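Local coordinates for protein endo-1,4-b-d-mannanase (PDB 1QNR) that probably hydrolyses internal beta-1,4-linked mannosidic bonds in mannan chains, as an endo-acting mannanase of glycoside hydrolase family 5, at residues S3-S8 and N197-L202; N103-I108 and N157-F162; V187-K192 and I232-F237. All coordinates share one frame; numbering follows the deposited sequence. Where two conformers were deposited one is given.

Interaction 1 of 3, residues S3-S8 and N197-L202; sequences SFVTIS and NHLVTL. With NAG (2-acetamido-2-deoxy-beta-D-glucopyranose), chain G.
Phe4 lies flat against the side chain of Asn197, where the N-terminal segment of the chain passes the entry to strand 199-201 of the family 5 (beta/alpha)8 barrel. The amide and the phenyl ring are stacked with their planes 4° apart. In Asn197, CB sits over the ring centre, 3.6 Å from the Phe4 centroid, as a CH-pi contact. Asn197 CG then lies over the rim, 3.4 Å from Phe4 CZ. OD1 follows above CE2, whereas ND2 points beyond the ring and donates to the ring oxygen of the N-linked sugar, Asn197 ND2 to NAG O5 3.0 Å at 162°; Ala156 O is a second acceptor for it. With CG anti to the carbonyl carbon (chi1 -59°), the amide is laid across the phenyl face on its way to the glycan. The same phenyl ring turns its edge to the face of His198 in an offset edge-to-face pair. That imidazole is held at both nitrogens, ND1 by Asp195 and NE2 by Ser158 O. Farther on, water fills in between the backbones. One water donates to Val5 O (2.8 Å) and to Asn197 O; another links Val5 O with Leu199 N. Leu199 carries the apolar end of the contact: its CD1 meets Val5 CG1 at 4.0 Å, and its other methyl, CD2, lies 4.1 Å from Ile7 CD1.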
loop_
_atom_site.group_PDB
_atom_site.type_symbol
_atom_site.label_atom_id
_atom_site.label_comp_id
_atom_site.label_asym_id
_atom_site.label_seq_id
_atom_site.Cartn_x
_atom_site.Cartn_y
_atom_site.Cartn_z
ATOM N N SER A 3 -6.905 18.954 -5.260
ATOM C CA SER A 3 -5.534 19.520 -5.422
ATOM C C SER A 3 -4.508 18.402 -5.253
ATOM O O SER A 3 -5.024 17.355 -4.838
ATOM C CB SER A 3 -5.252 20.614 -4.375
ATOM O OG SER A 3 -5.631 20.183 -3.088
ATOM N N PHE A 4 -3.175 18.625 -5.350
ATOM C CA PHE A 4 -2.312 17.451 -5.108
ATOM C C PHE A 4 -2.227 17.227 -3.586
ATOM O O PHE A 4 -2.217 18.208 -2.771
ATOM C CB PHE A 4 -0.870 17.677 -5.649
ATOM C CG PHE A 4 -0.746 17.732 -7.141
ATOM C CD1 PHE A 4 -1.110 16.659 -7.947
ATOM C CD2 PHE A 4 -0.398 18.945 -7.781
ATOM C CE1 PHE A 4 -1.041 16.753 -9.329
ATOM C CE2 PHE A 4 -0.273 18.999 -9.176
ATOM C CZ PHE A 4 -0.570 17.920 -9.957
ATOM N N VAL A 5 -2.119 15.971 -3.134
ATOM C CA VAL A 5 -1.967 15.654 -1.707
ATOM C C VAL A 5 -0.526 15.995 -1.268
ATOM O O VAL A 5 0.478 15.650 -1.880
ATOM C CB VAL A 5 -2.246 14.149 -1.400
ATOM C CG1 VAL A 5 -1.950 13.854 0.095
ATOM C CG2 VAL A 5 -3.667 13.740 -1.755
ATOM N N THR A 6 -0.461 16.818 -0.177
ATOM C CA THR A 6 0.818 17.303 0.383
ATOM C C THR A 6 0.844 17.048 1.879
ATOM O O THR A 6 -0.121 16.567 2.491
ATOM C CB THR A 6 1.019 18.830 0.097
ATOM O OG1 THR A 6 -0.058 19.530 0.784
ATOM C CG2 THR A 6 1.086 19.095 -1.401
ATOM N N ILE A 7 2.006 17.350 2.502
ATOM C CA ILE A 7 2.163 17.314 3.963
ATOM C C ILE A 7 2.234 18.756 4.535
ATOM O O ILE A 7 3.061 19.510 4.032
ATOM C CB ILE A 7 3.392 16.429 4.306
ATOM C CG1 ILE A 7 3.019 14.935 4.007
ATOM C CG2 ILE A 7 3.769 16.515 5.794
ATOM C CD1 ILE A 7 4.211 13.994 4.012
ATOM N N SER A 8 1.495 18.991 5.580
ATOM C CA SER A 8 1.507 20.334 6.276
ATOM C C SER A 8 1.814 19.936 7.705
ATOM O O SER A 8 1.159 19.139 8.404
ATOM C CB SER A 8 0.105 20.951 6.136
ATOM O OG SER A 8 0.086 22.240 6.767
ATOM N N ASN A 197 4.999 16.251 -8.422
ATOM C CA ASN A 197 3.767 16.616 -7.817
ATOM C C ASN A 197 3.376 15.747 -6.619
ATOM O O ASN A 197 2.642 16.211 -5.757
ATOM C CB ASN A 197 2.597 16.505 -8.839
ATOM C CG ASN A 197 2.799 17.385 -10.058
ATOM O OD1 ASN A 197 3.184 18.546 -9.926
ATOM N ND2 ASN A 197 2.598 16.760 -11.259
ATOM N N HIS A 198 3.835 14.485 -6.601
ATOM C CA HIS A 198 3.285 13.485 -5.621
ATOM C C HIS A 198 4.266 12.968 -4.592
ATOM O O HIS A 198 5.510 12.939 -4.795
ATOM C CB HIS A 198 2.742 12.258 -6.421
ATOM C CG HIS A 198 1.538 12.599 -7.278
ATOM N ND1 HIS A 198 1.540 12.448 -8.678
ATOM C CD2 HIS A 198 0.295 13.042 -6.886
ATOM C CE1 HIS A 198 0.292 12.810 -9.066
ATOM N NE2 HIS A 198 -0.462 13.226 -8.029
ATOM N N LEU A 199 3.688 12.634 -3.414
ATOM C CA LEU A 199 4.434 11.984 -2.348
ATOM C C LEU A 199 4.904 10.565 -2.721
ATOM O O LEU A 199 4.315 9.919 -3.614
ATOM C CB LEU A 199 3.487 11.842 -1.129
ATOM C CG LEU A 199 2.944 13.180 -0.580
ATOM C CD1 LEU A 199 1.898 12.925 0.556
ATOM C CD2 LEU A 199 4.076 14.109 -0.087
ATOM N N VAL A 200 5.999 10.086 -2.118
ATOM C CA VAL A 200 6.561 8.753 -2.324
ATOM C C VAL A 200 6.809 8.105 -0.947
ATOM O O VAL A 200 7.266 8.725 0.010
ATOM C CB VAL A 200 7.860 8.819 -3.124
ATOM C CG1 VAL A 200 8.493 7.446 -3.447
ATOM C CG2 VAL A 200 7.664 9.550 -4.482
ATOM N N THR A 201 6.540 6.762 -0.869
ATOM C CA THR A 201 6.735 6.027 0.384
ATOM C C THR A 201 7.236 4.599 0.057
ATOM O O THR A 201 7.164 4.147 -1.107
ATOM C CB THR A 201 5.435 5.985 1.233
ATOM O OG1 THR A 201 5.726 5.490 2.575
ATOM C CG2 THR A 201 4.393 5.115 0.568
ATOM N N LEU A 202 7.784 3.873 1.037
ATOM C CA LEU A 202 8.392 2.575 0.789
ATOM C C LEU A 202 7.362 1.414 0.711
ATOM O O LEU A 202 7.553 0.588 -0.224
ATOM C CB LEU A 202 9.424 2.303 1.931
ATOM C CG LEU A 202 10.195 0.958 1.863
ATOM C CD1 LEU A 202 10.875 0.714 0.519
ATOM C CD2 LEU A 202 11.259 0.897 3.002
HETATM C C1 NAG G . 2.866 17.917 -15.139
HETATM C C2 NAG G . 2.816 19.332 -15.695
HETATM C C3 NAG G . 4.286 19.700 -15.902
HETATM C C4 NAG G . 5.089 19.554 -14.589
HETATM C C5 NAG G . 4.981 18.100 -14.046
HETATM C C6 NAG G . 5.666 17.927 -12.694
HETATM C C7 NAG G . 1.157 20.169 -17.308
HETATM C C8 NAG G . 0.666 20.076 -18.716
HETATM N N2 NAG G . 2.100 19.226 -17.001
HETATM O O3 NAG G . 4.318 21.081 -16.326
HETATM O O4 NAG G . 6.511 19.803 -14.883
HETATM O O5 NAG G . 3.576 17.842 -13.871
HETATM O O6 NAG G . 5.721 16.482 -12.385
HETATM O O7 NAG G . 0.858 21.015 -16.522
HETATM O O HOH W 1 0.776 13.310 -3.544
HETATM O O HOH W 2 3.053 16.210 -2.903
#

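Interaction 2 of 3, residues N103-I108 and N157-F162; sequences NLKLII and NSTAIF. With NAG (2-acetamido-2-deoxy-beta-D-glucopyranose), chain G.
Leu106 pairs with Ile161 in parallel register through two backbone hydrogen bonds to the residues flanking it: Leu106 N donates to Ala160 O (2.8 Å), and Phe162 N donates to Leu106 O (2.8 Å). Lys105 supplies the side-chain bond. Bent at chi2 (-60°), its chain carries NZ over the turn to Thr159 O at 3.0 Å, approaching from above the carbonyl plane, while Asp15 takes the same ammonium in a salt bridge. A methionine here would probably leave Asp15 without its charged mate and Thr159 O without this donor. The turn, type I from Ser158 to Ile161, is also braced by an ST turn, Ser158 OG accepting from Ala160 N, and Glu100 of helix 90-102 binds the same hydroxyl. The contact thus joins two neighbouring strands of the (beta/alpha)8 barrel, 105-109 and 161-165, where both begin. Apolar contacts line both sides of the strand pair. Phe162 lies alongside Ile107, with CD1 3.8 Å from Ile107 CG1, and presents the edge of its ring to Lys105 CB; Ile108 CD1 meets Ile161 CD1 at 3.8 Å. Just before the turn, Asn157 ND2 is bonded covalently to NAG C1.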
loop_
_atom_site.group_PDB
_atom_site.type_symbol
_atom_site.label_atom_id
_atom_site.label_comp_id
_atom_site.label_asym_id
_atom_site.label_seq_id
_atom_site.Cartn_x
_atom_site.Cartn_y
_atom_site.Cartn_z
ATOM N N ASN A 103 -13.861 11.709 -5.576
ATOM C CA ASN A 103 -13.042 12.497 -4.665
ATOM C C ASN A 103 -12.261 11.600 -3.689
ATOM O O ASN A 103 -12.204 11.907 -2.475
ATOM C CB ASN A 103 -13.941 13.556 -3.936
ATOM C CG ASN A 103 -14.701 14.471 -4.916
ATOM O OD1 ASN A 103 -14.027 15.118 -5.718
ATOM N ND2 ASN A 103 -16.029 14.444 -4.851
ATOM N N LEU A 104 -11.738 10.535 -4.240
ATOM C CA LEU A 104 -10.881 9.632 -3.417
ATOM C C LEU A 104 -9.408 9.741 -3.874
ATOM O O LEU A 104 -9.174 10.119 -5.032
ATOM C CB LEU A 104 -11.325 8.146 -3.641
ATOM C CG LEU A 104 -12.692 7.792 -3.018
ATOM C CD1 LEU A 104 -13.155 6.401 -3.497
ATOM C CD2 LEU A 104 -12.704 7.884 -1.484
ATOM N N LYS A 105 -8.480 9.416 -2.973
ATOM C CA LYS A 105 -7.047 9.435 -3.343
ATOM C C LYS A 105 -6.505 7.979 -3.293
ATOM O O LYS A 105 -7.033 7.189 -2.483
ATOM C CB LYS A 105 -6.224 10.261 -2.320
ATOM C CG LYS A 105 -6.820 11.713 -2.154
ATOM C CD LYS A 105 -6.824 12.509 -3.449
ATOM C CE LYS A 105 -7.279 13.953 -3.138
ATOM N NZ LYS A 105 -7.534 14.685 -4.448
ATOM N N LEU A 106 -5.499 7.674 -4.097
ATOM C CA LEU A 106 -4.997 6.294 -4.167
ATOM C C LEU A 106 -3.503 6.110 -3.799
ATOM O O LEU A 106 -2.639 6.917 -4.198
ATOM C CB LEU A 106 -5.097 5.837 -5.641
ATOM C CG LEU A 106 -6.523 5.897 -6.274
ATOM C CD1 LEU A 106 -6.424 5.600 -7.770
ATOM C CD2 LEU A 106 -7.410 4.878 -5.522
ATOM N N ILE A 107 -3.220 5.045 -3.009
ATOM C CA ILE A 107 -1.803 4.644 -2.778
ATOM C C ILE A 107 -1.551 3.488 -3.746
ATOM O O ILE A 107 -2.323 2.503 -3.717
ATOM C CB ILE A 107 -1.538 4.277 -1.318
ATOM C CG1 ILE A 107 -1.704 5.536 -0.449
ATOM C CG2 ILE A 107 -0.103 3.653 -1.167
ATOM C CD1 ILE A 107 -1.551 5.313 1.085
ATOM N N ILE A 108 -0.472 3.551 -4.564
ATOM C CA ILE A 108 -0.239 2.533 -5.597
ATOM C C ILE A 108 1.191 1.980 -5.576
ATOM O O ILE A 108 2.165 2.670 -5.964
ATOM C CB ILE A 108 -0.520 3.147 -7.020
ATOM C CG1 ILE A 108 -1.943 3.728 -7.110
ATOM C CG2 ILE A 108 -0.311 2.054 -8.102
ATOM C CD1 ILE A 108 -2.323 4.319 -8.476
ATOM N N ASN A 157 0.115 13.812 -13.519
ATOM C CA ASN A 157 -0.537 15.078 -13.300
ATOM C C ASN A 157 -1.984 14.973 -12.801
ATOM O O ASN A 157 -2.742 15.983 -12.720
ATOM C CB ASN A 157 -0.536 15.946 -14.582
ATOM C CG ASN A 157 0.870 16.161 -15.074
ATOM O OD1 ASN A 157 1.611 15.350 -15.688
ATOM N ND2 ASN A 157 1.381 17.395 -14.791
ATOM N N SER A 158 -2.354 13.762 -12.383
ATOM C CA SER A 158 -3.673 13.548 -11.785
ATOM C C SER A 158 -3.683 13.925 -10.300
ATOM O O SER A 158 -2.774 13.483 -9.539
ATOM C CB SER A 158 -4.094 12.030 -11.920
ATOM O OG SER A 158 -5.352 11.859 -11.143
ATOM N N THR A 159 -4.703 14.612 -9.782
ATOM C CA THR A 159 -4.790 14.915 -8.361
ATOM C C THR A 159 -5.369 13.727 -7.541
ATOM O O THR A 159 -5.357 13.834 -6.317
ATOM C CB THR A 159 -5.632 16.177 -8.090
ATOM O OG1 THR A 159 -6.902 16.009 -8.684
ATOM C CG2 THR A 159 -4.963 17.430 -8.707
ATOM N N ALA A 160 -5.683 12.605 -8.183
ATOM C CA ALA A 160 -6.182 11.451 -7.396
ATOM C C ALA A 160 -5.092 10.585 -6.839
ATOM O O ALA A 160 -5.461 9.643 -6.126
ATOM C CB ALA A 160 -7.130 10.631 -8.308
ATOM N N ILE A 161 -3.813 10.767 -7.104
ATOM C CA ILE A 161 -2.755 9.952 -6.478
ATOM C C ILE A 161 -2.347 10.482 -5.128
ATOM O O ILE A 161 -1.905 11.654 -5.000
ATOM C CB ILE A 161 -1.548 9.853 -7.416
ATOM C CG1 ILE A 161 -1.954 9.434 -8.849
ATOM C CG2 ILE A 161 -0.468 8.911 -6.823
ATOM C CD1 ILE A 161 -2.647 8.062 -8.936
ATOM N N PHE A 162 -2.559 9.683 -4.075
ATOM C CA PHE A 162 -2.097 10.027 -2.711
ATOM C C PHE A 162 -0.571 9.922 -2.627
ATOM O O PHE A 162 0.154 10.854 -2.232
ATOM C CB PHE A 162 -2.711 9.121 -1.619
ATOM C CG PHE A 162 -2.463 9.547 -0.188
ATOM C CD1 PHE A 162 -1.267 9.179 0.450
ATOM C CD2 PHE A 162 -3.376 10.303 0.545
ATOM C CE1 PHE A 162 -0.999 9.486 1.790
ATOM C CE2 PHE A 162 -3.171 10.617 1.875
ATOM C CZ PHE A 162 -1.943 10.262 2.491
HETATM C C1 NAG G . 2.866 17.917 -15.139
HETATM C C2 NAG G . 2.816 19.332 -15.695
HETATM C C3 NAG G . 4.286 19.700 -15.902
HETATM C C4 NAG G . 5.089 19.554 -14.589
HETATM C C5 NAG G . 4.981 18.100 -14.046
HETATM C C6 NAG G . 5.666 17.927 -12.694
HETATM C C7 NAG G . 1.157 20.169 -17.308
HETATM C C8 NAG G . 0.666 20.076 -18.716
HETATM N N2 NAG G . 2.100 19.226 -17.001
HETATM O O3 NAG G . 4.318 21.081 -16.326
HETATM O O4 NAG G . 6.511 19.803 -14.883
HETATM O O5 NAG G . 3.576 17.842 -13.871
HETATM O O6 NAG G . 5.721 16.482 -12.385
HETATM O O7 NAG G . 0.858 21.015 -16.522
#

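Interaction 3 of 3, residues V187-K192 and I232-F237; sequences VSQYVK and IKSLDF
Lys192 and Asp236 approach from opposite directions and close a salt bridge, NZ to OD2 2.7 Å, in which the carboxylate uses its syn lone pair. The lysine chain bends at chi2 (-72°), which brings its ammonium forward from the helix to the loop. Both ends of this bridge have further partners: NZ also donates to His198 O, and OD2 also accepts from Val200 N, so the pair is tied to the backbone of His198 and Val200. The Asp236 backbone bonds to Val200 as well. One turn back along the helix, two hydroxyls face each other, Ser188 OG and Ser234 OG, 2.7 Å apart. Ser188 OG is bonded as well to Ala184 O in the preceding helical turn, and Ser234 OG to a water at 2.8 Å. That water accepts from Gln189 NE2 (3.0 Å), a water bridge from the helix to the loop. Not every polar atom is served: Ser234 O is buried here without any hydrogen-bonding partner, lying 3.5 Å from Ser188 CB and 3.9 Å from Lys192 CE. Its neighbour Leu235 O is bound by Lys270, and Leu235 N closes the type I turn on Ile232 O. Beside the hydroxyl pair, Leu235 CD2 rests on Ser188 CB at 3.7 Å. The contact sets helix 178-194, the beta-alpha-beta crossover between barrel strands 161-165 and 199-201, against the loop between helix 226-230 and strand 238-242. Ser188, Val191 and Lys192 of the helix bear on Val200 of strand 199-201, while Val187 and Tyr190 pack against helix 138-155.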
loop_
_atom_site.group_PDB
_atom_site.type_symbol
_atom_site.label_atom_id
_atom_site.label_comp_id
_atom_site.label_asym_id
_atom_site.label_seq_id
_atom_site.Cartn_x
_atom_site.Cartn_y
_atom_site.Cartn_z
ATOM N N VAL A 187 15.662 4.217 -5.982
ATOM C CA VAL A 187 14.386 4.150 -6.719
ATOM C C VAL A 187 13.520 5.351 -6.357
ATOM O O VAL A 187 12.855 5.897 -7.281
ATOM C CB VAL A 187 13.643 2.827 -6.427
ATOM C CG1 VAL A 187 12.242 2.777 -7.052
ATOM C CG2 VAL A 187 14.450 1.603 -6.918
ATOM N N SER A 188 13.471 5.797 -5.111
ATOM C CA SER A 188 12.598 6.987 -4.795
ATOM C C SER A 188 13.152 8.222 -5.493
ATOM O O SER A 188 12.365 9.065 -5.895
ATOM C CB SER A 188 12.430 7.184 -3.291
ATOM O OG SER A 188 13.704 7.377 -2.577
ATOM N N GLN A 189 14.484 8.414 -5.572
ATOM C CA GLN A 189 15.024 9.511 -6.404
ATOM C C GLN A 189 14.570 9.390 -7.840
ATOM O O GLN A 189 14.185 10.433 -8.475
ATOM C CB GLN A 189 16.590 9.540 -6.368
ATOM C CG GLN A 189 17.187 10.013 -5.066
ATOM C CD GLN A 189 18.717 9.847 -5.041
ATOM O OE1 GLN A 189 19.347 9.604 -6.092
ATOM N NE2 GLN A 189 19.277 10.025 -3.871
ATOM N N TYR A 190 14.522 8.186 -8.430
ATOM C CA TYR A 190 14.026 8.020 -9.814
ATOM C C TYR A 190 12.573 8.400 -9.928
ATOM O O TYR A 190 12.163 9.120 -10.886
ATOM C CB TYR A 190 14.269 6.552 -10.246
ATOM C CG TYR A 190 13.763 6.226 -11.642
ATOM C CD1 TYR A 190 14.284 6.947 -12.730
ATOM C CD2 TYR A 190 12.791 5.278 -11.947
ATOM C CE1 TYR A 190 13.853 6.770 -14.061
ATOM C CE2 TYR A 190 12.373 5.005 -13.248
ATOM C CZ TYR A 190 12.888 5.800 -14.264
ATOM O OH TYR A 190 12.417 5.571 -15.576
ATOM N N VAL A 191 11.719 7.975 -8.995
ATOM C CA VAL A 191 10.289 8.355 -9.064
ATOM C C VAL A 191 10.142 9.872 -8.990
ATOM O O VAL A 191 9.370 10.461 -9.807
ATOM C CB VAL A 191 9.464 7.700 -7.909
ATOM C CG1 VAL A 191 7.979 8.139 -7.937
ATOM C CG2 VAL A 191 9.502 6.168 -8.032
ATOM N N LYS A 192 10.886 10.543 -8.108
ATOM C CA LYS A 192 10.818 12.020 -8.019
ATOM C C LYS A 192 11.281 12.690 -9.312
ATOM O O LYS A 192 10.806 13.816 -9.663
ATOM C CB LYS A 192 11.603 12.552 -6.808
ATOM C CG LYS A 192 10.983 12.115 -5.456
ATOM C CD LYS A 192 9.682 12.852 -5.154
ATOM C CE LYS A 192 9.366 12.760 -3.644
ATOM N NZ LYS A 192 8.063 13.392 -3.262
ATOM N N ILE A 232 15.384 8.577 4.855
ATOM C CA ILE A 232 15.732 8.807 3.443
ATOM C C ILE A 232 15.004 10.066 2.945
ATOM O O ILE A 232 13.789 10.171 3.106
ATOM C CB ILE A 232 15.371 7.537 2.589
ATOM C CG1 ILE A 232 16.254 6.331 3.019
ATOM C CG2 ILE A 232 15.493 7.830 1.082
ATOM C CD1 ILE A 232 15.834 5.004 2.371
ATOM N N LYS A 233 15.734 11.030 2.350
ATOM C CA LYS A 233 15.149 12.317 2.040
ATOM C C LYS A 233 14.043 12.279 1.004
ATOM O O LYS A 233 13.094 13.084 1.094
ATOM C CB LYS A 233 16.267 13.265 1.481
ATOM C CG LYS A 233 17.499 13.476 2.315
ATOM C CD LYS A 233 18.174 14.740 1.744
ATOM C CE LYS A 233 18.458 14.779 0.252
ATOM N NZ LYS A 233 19.529 15.867 0.073
ATOM N N SER A 234 14.157 11.307 0.062
ATOM C CA SER A 234 13.183 11.176 -1.032
ATOM C C SER A 234 12.015 10.270 -0.651
ATOM O O SER A 234 11.204 9.944 -1.573
ATOM C CB SER A 234 13.940 10.740 -2.275
ATOM O OG SER A 234 14.876 9.702 -1.986
ATOM N N LEU A 235 11.872 9.850 0.614
ATOM C CA LEU A 235 10.609 9.209 1.111
ATOM C C LEU A 235 9.956 10.264 1.980
ATOM O O LEU A 235 10.535 10.825 2.935
ATOM C CB LEU A 235 10.892 7.900 1.893
ATOM C CG LEU A 235 11.551 6.801 1.063
ATOM C CD1 LEU A 235 11.876 5.591 1.975
ATOM C CD2 LEU A 235 10.702 6.294 -0.104
ATOM N N ASP A 236 8.656 10.541 1.790
ATOM C CA ASP A 236 7.970 11.645 2.447
ATOM C C ASP A 236 7.282 11.291 3.750
ATOM O O ASP A 236 7.014 12.126 4.594
ATOM C CB ASP A 236 6.931 12.281 1.441
ATOM C CG ASP A 236 7.605 12.839 0.237
ATOM O OD1 ASP A 236 8.428 13.784 0.401
ATOM O OD2 ASP A 236 7.408 12.353 -0.890
ATOM N N PHE A 237 6.954 9.993 3.939
ATOM C CA PHE A 237 6.279 9.530 5.175
ATOM C C PHE A 237 6.570 8.046 5.384
ATOM O O PHE A 237 6.960 7.382 4.407
ATOM C CB PHE A 237 4.738 9.809 5.146
ATOM C CG PHE A 237 4.011 9.109 4.019
ATOM C CD1 PHE A 237 3.416 7.865 4.271
ATOM C CD2 PHE A 237 3.793 9.738 2.795
ATOM C CE1 PHE A 237 2.654 7.217 3.263
ATOM C CE2 PHE A 237 3.027 9.119 1.788
ATOM C CZ PHE A 237 2.445 7.861 2.023
HETATM O O HOH W 3 17.494 10.637 -1.548
#

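Strand 199-201, in interaction 1, has neighbours from both of the others, and interaction 1 shares a side of the chain's centre with each. Interactions 1 and 2, centres about 9 Å apart, reach neighbouring strands of the parallel sheet, 161-165 and 199-201, and both touch the same sugar. Interaction 3 joins interaction 1 through Val200 O and Asp236 N, centres about 11 Å apart, and meets interaction 2 by Phe162 against Phe237, centres about 17 Å apart. Along the chain, 103-108 with 157-162 is nested within the loop closed by interaction 1 and closes before interaction 3 opens, whereas interactions 1 and 3 alternate. The N-terminal segment, consecutive barrel strands and a surrounding helix are thereby knitted together.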